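Local structure of prolyl oligopeptidase (Galerina marginata, 5N4B) at residues 150-154 with 155-159; 173-176 with 177-181; 239-242 with 243-246; 253-256 with 257-260. The protein cleaves toxin precursor peptides on the C-terminal side of proline and macrocyclises the resulting 25-residue peptide in amanitin biosynthesis. The protein carries 1 engineered substitution. One frame throughout, in Å; residues are numbered along the deposited sequence. Where two conformers were deposited one is given.

Contact 1. Residues 150-154 with 155-159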
# COMPACT_ATOMS: atom_id res chain seq x y z
N LYS A 150 3.55 -1.32 -18.01
CA LYS A 150 4.54 -0.31 -18.41
C LYS A 150 4.66 -0.31 -19.92
O LYS A 150 5.05 -1.32 -20.52
CB LYS A 150 5.91 -0.60 -17.76
CG LYS A 150 6.87 0.59 -17.77
CD LYS A 150 6.41 1.61 -16.69
CE LYS A 150 7.38 2.61 -16.30
NZ LYS A 150 8.57 2.02 -15.57
N PHE A 151 4.40 0.84 -20.54
CA PHE A 151 4.66 1.04 -21.96
C PHE A 151 6.15 1.28 -22.19
O PHE A 151 6.84 1.91 -21.38
CB PHE A 151 3.92 2.27 -22.47
CG PHE A 151 2.44 2.08 -22.65
CD1 PHE A 151 1.91 1.44 -23.75
CD2 PHE A 151 1.59 2.61 -21.71
CE1 PHE A 151 0.54 1.33 -23.92
CE2 PHE A 151 0.19 2.50 -21.92
CZ PHE A 151 -0.30 1.84 -23.02
N SER A 152 6.62 0.84 -23.35
CA SER A 152 7.98 1.14 -23.76
C SER A 152 8.14 2.63 -24.05
O SER A 152 7.17 3.32 -24.40
CB SER A 152 8.38 0.32 -24.97
OG SER A 152 7.53 0.57 -26.07
N PRO A 153 9.37 3.14 -23.93
CA PRO A 153 9.61 4.56 -24.16
C PRO A 153 9.21 5.01 -25.54
O PRO A 153 8.74 6.12 -25.73
CB PRO A 153 11.12 4.68 -23.91
CG PRO A 153 11.48 3.59 -23.07
CD PRO A 153 10.53 2.46 -23.33
N ASP A 154 9.36 4.15 -26.56
CA ASP A 154 8.99 4.50 -27.93
C ASP A 154 7.50 4.35 -28.20
O ASP A 154 7.08 4.65 -29.33
CB ASP A 154 9.84 3.73 -28.93
CG ASP A 154 9.59 2.24 -28.98
OD1 ASP A 154 8.68 1.77 -28.30
OD2 ASP A 154 10.29 1.55 -29.79
N GLY A 155 6.73 3.88 -27.24
CA GLY A 155 5.30 3.78 -27.41
C GLY A 155 4.85 2.62 -28.24
O GLY A 155 3.65 2.56 -28.56
N LYS A 156 5.75 1.72 -28.66
CA LYS A 156 5.39 0.62 -29.54
C LYS A 156 4.90 -0.61 -28.81
O LYS A 156 4.18 -1.40 -29.41
CB LYS A 156 6.59 0.24 -30.43
CG LYS A 156 6.94 1.40 -31.38
CD LYS A 156 8.13 1.10 -32.34
CE LYS A 156 7.76 0.08 -33.44
NZ LYS A 156 8.89 -0.13 -34.43
N PHE A 157 5.27 -0.80 -27.54
CA PHE A 157 4.97 -2.02 -26.83
C PHE A 157 4.41 -1.71 -25.46
O PHE A 157 4.67 -0.65 -24.88
CB PHE A 157 6.19 -2.96 -26.70
CG PHE A 157 6.61 -3.54 -28.01
CD1 PHE A 157 5.84 -4.48 -28.62
CD2 PHE A 157 7.70 -3.05 -28.67
CE1 PHE A 157 6.20 -5.02 -29.85
CE2 PHE A 157 8.06 -3.59 -29.90
CZ PHE A 157 7.32 -4.54 -30.47
N PHE A 158 3.63 -2.66 -24.96
CA PHE A 158 2.99 -2.58 -23.66
C PHE A 158 3.29 -3.87 -22.93
O PHE A 158 2.88 -4.95 -23.36
CB PHE A 158 1.49 -2.41 -23.86
CG PHE A 158 0.65 -2.39 -22.59
CD1 PHE A 158 0.71 -1.30 -21.71
CD2 PHE A 158 -0.23 -3.41 -22.28
CE1 PHE A 158 -0.10 -1.24 -20.62
CE2 PHE A 158 -1.04 -3.34 -21.17
CZ PHE A 158 -0.96 -2.30 -20.33
N ALA A 159 4.01 -3.78 -21.83
CA ALA A 159 4.32 -4.93 -20.99
C ALA A 159 3.35 -4.95 -19.82
O ALA A 159 3.04 -3.90 -19.26
CB ALA A 159 5.75 -4.85 -20.48
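Phe151 offers one ring face to Phe158, whose CD1 stands 3.4 Å above the plane, over the ring centre, while the carbonyl O of Phe157 lies at the ring edge, 3.6 Å from Phe151 CD1. The two rings are inclined at 48° to each other. With CG of Phe158 anti to its backbone N (chi1 177°) and CG of Phe151 beside its own (chi1 -75°), the rings meet on one side of the sheet. Tyr97, Phe132 and Phe133 extend this aromatic cluster, and the backbone of Phe151 also hydrogen-bonds the bound peptide.

Lys150 and Ala159 form the antiparallel hydrogen-bonded pair, Phe151 and Phe158 the non-hydrogen-bonded one. Nearer the loop, Ser152 N donates to Phe157 O (2.9 Å). In return Ser152 OG accepts from Phe157 N (3.0 Å) and donates to Asp154 OD1 (2.8 Å). That carboxylate oxygen takes a second bond from Lys156 N (3.0 Å), arriving from the opposite face of the carboxylate and closing an Asx turn. Two bonds therefore fix the rotation of the Asp154 side chain, and the aliphatic part of Lys156 passes across it. Gly155, with positive phi, completes the type I turn from Ser152.

Together these features make a beta hairpin whose loop carries a Ser-Pro-Asp-Gly turn, a sequence familiar from beta-propellers, joining the first two strands of a blade.

Contact 2. Residues 173-176 with 177-181; sequences YVRS and TSSPL
Arg175 reaches from the end of a beta-propeller blade's third strand to the carbonyl of Ser179, the last residue of the type I turn that begins at Ser176. The turn is closed by Ser179 N, which donates to Ser176 O at 3.0 Å. Arg175 starts with CG between its backbone N and carbonyl carbon (chi1 69°), runs nearly straight through chi2, then bends at chi3 (-54°). This bend brings the guanidinium side-on to the departing chain: NE and NH2 both donate to Ser179 O, at 2.8 Å and 3.1 Å, with the oxygen in the guanidinium plane. The NE bond is the straighter of the two and comes in nearly along the axis of the carbonyl, whereas NH2 approaches from above the carbonyl plane. NH2 also makes a weak bond to Pro180 O.

On the remaining nitrogen, NH1, Asp191 forms a salt bridge and Tyr160 OH a hydrogen bond, so the planar group is held on more than one side and its rotation is restricted. The positive charge probably polarises the two carbonyls it meets.

Leu181 crosses the arginine at about a right angle, and its backbone places CB 3.8 Å from Arg175 CZ, above one guanidinium face and over its centre.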
# COMPACT_ATOMS: atom_id res chain seq x y z
N TYR A 173 3.66 -10.35 -19.91
CA TYR A 173 3.38 -10.49 -21.33
C TYR A 173 3.65 -9.16 -22.01
O TYR A 173 3.77 -8.11 -21.36
CB TYR A 173 1.90 -10.93 -21.58
CG TYR A 173 1.61 -12.26 -20.96
CD1 TYR A 173 1.94 -13.43 -21.62
CD2 TYR A 173 1.05 -12.35 -19.71
CE1 TYR A 173 1.68 -14.63 -21.04
CE2 TYR A 173 0.79 -13.57 -19.12
CZ TYR A 173 1.12 -14.72 -19.81
OH TYR A 173 0.90 -15.95 -19.21
N VAL A 174 3.79 -9.20 -23.35
CA VAL A 174 4.08 -8.03 -24.14
C VAL A 174 3.19 -8.04 -25.36
O VAL A 174 3.05 -9.07 -26.05
CB VAL A 174 5.55 -7.97 -24.58
CG1 VAL A 174 5.86 -6.65 -25.35
CG2 VAL A 174 6.49 -8.17 -23.40
N ARG A 175 2.63 -6.88 -25.66
CA ARG A 175 1.84 -6.72 -26.87
C ARG A 175 2.11 -5.38 -27.53
O ARG A 175 2.50 -4.41 -26.89
CB ARG A 175 0.31 -6.87 -26.64
CG ARG A 175 -0.27 -5.71 -25.83
CD ARG A 175 -1.65 -6.00 -25.27
NE ARG A 175 -2.57 -6.40 -26.31
CZ ARG A 175 -3.03 -7.64 -26.49
NH1 ARG A 175 -2.73 -8.65 -25.70
NH2 ARG A 175 -3.82 -7.87 -27.52
N SER A 176 1.93 -5.34 -28.85
CA SER A 176 2.01 -4.10 -29.58
C SER A 176 0.93 -3.14 -29.11
O SER A 176 -0.21 -3.53 -28.85
CB SER A 176 1.77 -4.38 -31.07
OG SER A 176 1.66 -3.13 -31.75
N THR A 177 1.27 -1.85 -29.03
CA THR A 177 0.29 -0.83 -28.71
C THR A 177 -0.79 -0.67 -29.78
O THR A 177 -1.80 0.01 -29.52
CB THR A 177 0.97 0.51 -28.39
OG1 THR A 177 1.78 1.00 -29.49
CG2 THR A 177 1.84 0.32 -27.18
N SER A 178 -0.57 -1.23 -30.96
CA SER A 178 -1.54 -1.24 -32.04
C SER A 178 -2.46 -2.45 -31.99
O SER A 178 -3.28 -2.61 -32.89
CB SER A 178 -0.81 -1.25 -33.38
OG SER A 178 -0.14 -2.48 -33.56
N SER A 179 -2.33 -3.31 -30.97
CA SER A 179 -3.12 -4.55 -30.86
C SER A 179 -3.93 -4.51 -29.57
O SER A 179 -3.44 -4.95 -28.52
CB SER A 179 -2.21 -5.77 -30.91
OG SER A 179 -2.95 -6.98 -30.83
N PRO A 180 -5.15 -3.99 -29.61
CA PRO A 180 -5.94 -3.91 -28.38
C PRO A 180 -6.33 -5.29 -27.84
O PRO A 180 -6.34 -6.30 -28.55
CB PRO A 180 -7.17 -3.10 -28.78
CG PRO A 180 -7.12 -2.90 -30.19
CD PRO A 180 -5.81 -3.36 -30.76
N LEU A 181 -6.58 -5.33 -26.53
CA LEU A 181 -7.19 -6.48 -25.88
C LEU A 181 -8.52 -5.98 -25.35
O LEU A 181 -8.57 -5.22 -24.38
CB LEU A 181 -6.34 -7.02 -24.72
CG LEU A 181 -6.94 -8.28 -24.10
CD1 LEU A 181 -6.74 -9.44 -25.05
CD2 LEU A 181 -6.28 -8.57 -22.74

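Contact 3. Residues 239-242 with 243-246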
# COMPACT_ATOMS: atom_id res chain seq x y z
N TYR A 239 16.97 -9.17 -17.50
CA TYR A 239 16.61 -8.38 -18.67
C TYR A 239 15.98 -9.27 -19.72
O TYR A 239 16.54 -10.31 -20.07
CB TYR A 239 17.85 -7.67 -19.23
CG TYR A 239 17.61 -6.93 -20.48
CD1 TYR A 239 17.02 -5.67 -20.52
CD2 TYR A 239 18.01 -7.53 -21.68
CE1 TYR A 239 16.84 -5.04 -21.79
CE2 TYR A 239 17.82 -6.93 -22.87
CZ TYR A 239 17.27 -5.72 -22.93
OH TYR A 239 17.14 -5.23 -24.23
N HIS A 240 14.79 -8.88 -20.18
CA HIS A 240 14.06 -9.57 -21.23
C HIS A 240 14.06 -8.73 -22.51
O HIS A 240 13.63 -7.58 -22.49
CB HIS A 240 12.61 -9.80 -20.81
CG HIS A 240 11.81 -10.44 -21.87
ND1 HIS A 240 12.07 -11.72 -22.29
CD2 HIS A 240 10.88 -9.96 -22.72
CE1 HIS A 240 11.27 -12.04 -23.30
NE2 HIS A 240 10.53 -10.98 -23.57
N LYS A 241 14.54 -9.32 -23.62
CA LYS A 241 14.48 -8.69 -24.92
C LYS A 241 13.14 -8.99 -25.58
O LYS A 241 12.71 -10.16 -25.64
CB LYS A 241 15.64 -9.23 -25.76
CG LYS A 241 15.63 -8.70 -27.18
CD LYS A 241 16.84 -9.23 -27.95
CE LYS A 241 16.83 -8.65 -29.34
NZ LYS A 241 17.75 -9.43 -30.23
N VAL A 242 12.46 -7.95 -26.05
CA VAL A 242 11.17 -8.16 -26.72
C VAL A 242 11.33 -9.07 -27.91
O VAL A 242 12.27 -8.91 -28.70
CB VAL A 242 10.57 -6.82 -27.14
CG1 VAL A 242 9.30 -7.02 -27.93
CG2 VAL A 242 10.26 -5.98 -25.93
N GLY A 243 10.39 -10.00 -28.05
CA GLY A 243 10.39 -10.93 -29.18
C GLY A 243 11.21 -12.17 -28.97
O GLY A 243 11.59 -12.82 -29.95
N THR A 244 11.52 -12.49 -27.72
CA THR A 244 12.27 -13.69 -27.36
C THR A 244 11.52 -14.41 -26.26
O THR A 244 10.63 -13.85 -25.62
CB THR A 244 13.71 -13.40 -26.85
OG1 THR A 244 13.65 -12.67 -25.59
CG2 THR A 244 14.51 -12.63 -27.83
N THR A 245 11.89 -15.67 -26.06
CA THR A 245 11.42 -16.43 -24.91
C THR A 245 12.33 -16.16 -23.70
O THR A 245 13.47 -15.68 -23.82
CB THR A 245 11.46 -17.96 -25.18
OG1 THR A 245 12.81 -18.40 -25.19
CG2 THR A 245 10.85 -18.35 -26.48
N GLN A 246 11.83 -16.50 -22.52
CA GLN A 246 12.54 -16.20 -21.29
C GLN A 246 13.86 -16.94 -21.17
O GLN A 246 14.73 -16.50 -20.42
CB GLN A 246 11.62 -16.47 -20.09
CG GLN A 246 12.16 -15.98 -18.75
CD GLN A 246 11.16 -16.10 -17.64
OE1 GLN A 246 10.25 -16.95 -17.66
NE2 GLN A 246 11.29 -15.23 -16.66
O HOH W 1 15.39 -12.15 -23.61
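Lys241 O receives the principal hydrogen bond of this turn from the side chain of Thr244, whose OG1 donates at 2.7 Å, only 15° from the carbonyl plane. Thr244 N donates to the same oxygen, but that bond is long and bent (3.3 Å) and counts as weak. The threonine hydroxyl thus does much of the work of closing the turn; it sits between the backbone N and the carbonyl carbon (chi1 65°), which points it back at Lys241.

A water adds a second link. It donates to Thr244 OG1 (2.7 Å) and accepts from Lys241 N (3.0 Å), bridging the two residues.

Van der Waals contacts are few: the Thr244 methyl CG2 lies across the extended Lys241 chain, 4.1 Å from its CD.

A close edge-on approach is made by the His240 ring, whose CE1 comes within 3.0 Å of Thr244 O, near the ring plane. Both ring nitrogens are bonded to aspartates, ND1 to Asp249 and NE2 to Asp196, which hold the ring in place and might favour a protonated imidazole.

Gly243, at phi 87°, takes the third position of a type II beta turn from Lys241 to Thr244, opening the connection between the third and outer strands of a beta-propeller blade.

Contact 4. Residues 253-256 with 257-260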
# COMPACT_ATOMS: atom_id res chain seq x y z
N TYR A 253 21.89 -9.10 -12.33
CA TYR A 253 22.49 -9.21 -11.01
C TYR A 253 21.80 -10.29 -10.18
O TYR A 253 20.58 -10.42 -10.21
CB TYR A 253 22.48 -7.89 -10.20
CG TYR A 253 23.44 -8.01 -9.03
CD1 TYR A 253 24.80 -8.06 -9.25
CD2 TYR A 253 22.99 -8.07 -7.74
CE1 TYR A 253 25.69 -8.23 -8.19
CE2 TYR A 253 23.85 -8.20 -6.64
CZ TYR A 253 25.21 -8.29 -6.89
OH TYR A 253 26.13 -8.45 -5.88
N GLN A 254 22.58 -11.01 -9.39
CA GLN A 254 22.07 -11.81 -8.28
C GLN A 254 23.20 -11.97 -7.27
O GLN A 254 24.36 -11.69 -7.58
CB GLN A 254 21.55 -13.17 -8.75
CG GLN A 254 22.58 -14.15 -9.18
CD GLN A 254 21.93 -15.49 -9.51
OE1 GLN A 254 21.23 -16.09 -8.68
NE2 GLN A 254 22.12 -15.94 -10.70
N ASP A 255 22.84 -12.40 -6.06
CA ASP A 255 23.84 -12.54 -4.99
C ASP A 255 23.51 -13.77 -4.17
O ASP A 255 22.72 -13.73 -3.23
CB ASP A 255 23.92 -11.29 -4.12
CG ASP A 255 25.01 -11.36 -3.12
OD1 ASP A 255 25.58 -12.46 -2.96
OD2 ASP A 255 25.25 -10.32 -2.44
N ASN A 256 24.18 -14.88 -4.54
CA ASN A 256 23.98 -16.16 -3.86
C ASN A 256 24.42 -16.12 -2.40
O ASN A 256 23.93 -16.93 -1.61
CB ASN A 256 24.79 -17.24 -4.59
CG ASN A 256 24.48 -17.32 -6.09
OD1 ASN A 256 23.33 -17.18 -6.54
ND2 ASN A 256 25.52 -17.57 -6.88
N GLU A 257 25.29 -15.19 -2.02
CA GLU A 257 25.75 -15.07 -0.64
C GLU A 257 24.70 -14.44 0.25
O GLU A 257 24.75 -14.58 1.47
CB GLU A 257 27.03 -14.24 -0.56
CG GLU A 257 27.69 -14.22 0.79
CD GLU A 257 28.84 -13.22 0.87
OE1 GLU A 257 29.42 -12.89 -0.19
OE2 GLU A 257 29.17 -12.78 2.00
N HIS A 258 23.75 -13.70 -0.32
CA HIS A 258 22.73 -12.99 0.45
C HIS A 258 21.37 -13.31 -0.16
O HIS A 258 20.76 -12.47 -0.82
CB HIS A 258 22.99 -11.49 0.43
CG HIS A 258 24.28 -11.11 1.05
ND1 HIS A 258 25.37 -10.69 0.32
CD2 HIS A 258 24.66 -11.10 2.34
CE1 HIS A 258 26.36 -10.40 1.14
NE2 HIS A 258 25.97 -10.65 2.37
N PRO A 259 20.85 -14.52 0.04
CA PRO A 259 19.66 -14.95 -0.69
C PRO A 259 18.41 -14.20 -0.34
O PRO A 259 17.44 -14.32 -1.11
CB PRO A 259 19.54 -16.44 -0.34
CG PRO A 259 20.43 -16.64 0.82
CD PRO A 259 21.48 -15.60 0.81
N GLU A 260 18.38 -13.45 0.75
CA GLU A 260 17.21 -12.70 1.15
C GLU A 260 17.15 -11.30 0.55
O GLU A 260 16.09 -10.68 0.60
CB GLU A 260 17.10 -12.63 2.68
CG GLU A 260 17.96 -11.61 3.40
CD GLU A 260 19.47 -11.95 3.57
OE1 GLU A 260 20.06 -12.89 2.92
OE2 GLU A 260 20.07 -11.19 4.39
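Asp255 holds the turn with both oxygens of its carboxylate. OD2 accepts from His258 ND1 at 2.8 Å in a nearly straight bond (171°), and OD1 accepts from Glu257 N at 2.9 Å. The first oxygen lies in the plane of the imidazole yet is met from above the carboxylate plane; the two flat groups stand almost perpendicular, 89° apart. Glu257 N comes to OD1 on the anti side but tilted out of the carboxylate plane. Having its CG anti to the backbone N (chi1 -175°), Asp255 is turned so that one carboxylate can serve a side chain and a backbone N-H at once, and this double grip restricts its rotation.

Behind these bonds lies the backbone. His258 N donates to Asp255 O at 3.1 Å, closing a type I turn that brings the imidazole beside the carboxylate. Glu257 CB packs 3.3 Å from Asp255 OD1, and its CG stands over the rim of one His258 ring face. The carboxylates of Asp255 and Glu257 are also near neighbours, and their like charges would be partly offset if His258 were protonated.

Further out, the His258 ring stacks on Trp261, and the backbone of Pro259 is bonded to that of Asn234. The result is an Asx turn combined with a type I beta turn, placed at the surface where the outer strand of one propeller blade leads to the first strand of the next.

All four contacts are turns at strand ends of the N-terminal beta-propeller. Contacts 1 and 2 belong to one blade: strands 157-164 and 170-176 are neighbours, with Phe158 N 2.8 Å from Arg175 O in a probable hydrogen bond. Contacts 3 and 4 share another four-stranded blade, before and after its outer strand 250-254, with centres about 23 Å apart. Contact 1 is buried and aromatic beside the bound peptide; contact 2, partly buried, relies on a charged guanidinium; contacts 3 and 4 lie at the surface and depend on hydroxyl, water and carboxylate bonds. Contacts 1 and 3 touch across the two blades, Phe157 CZ packing 4.1 Å from Val242 CG1.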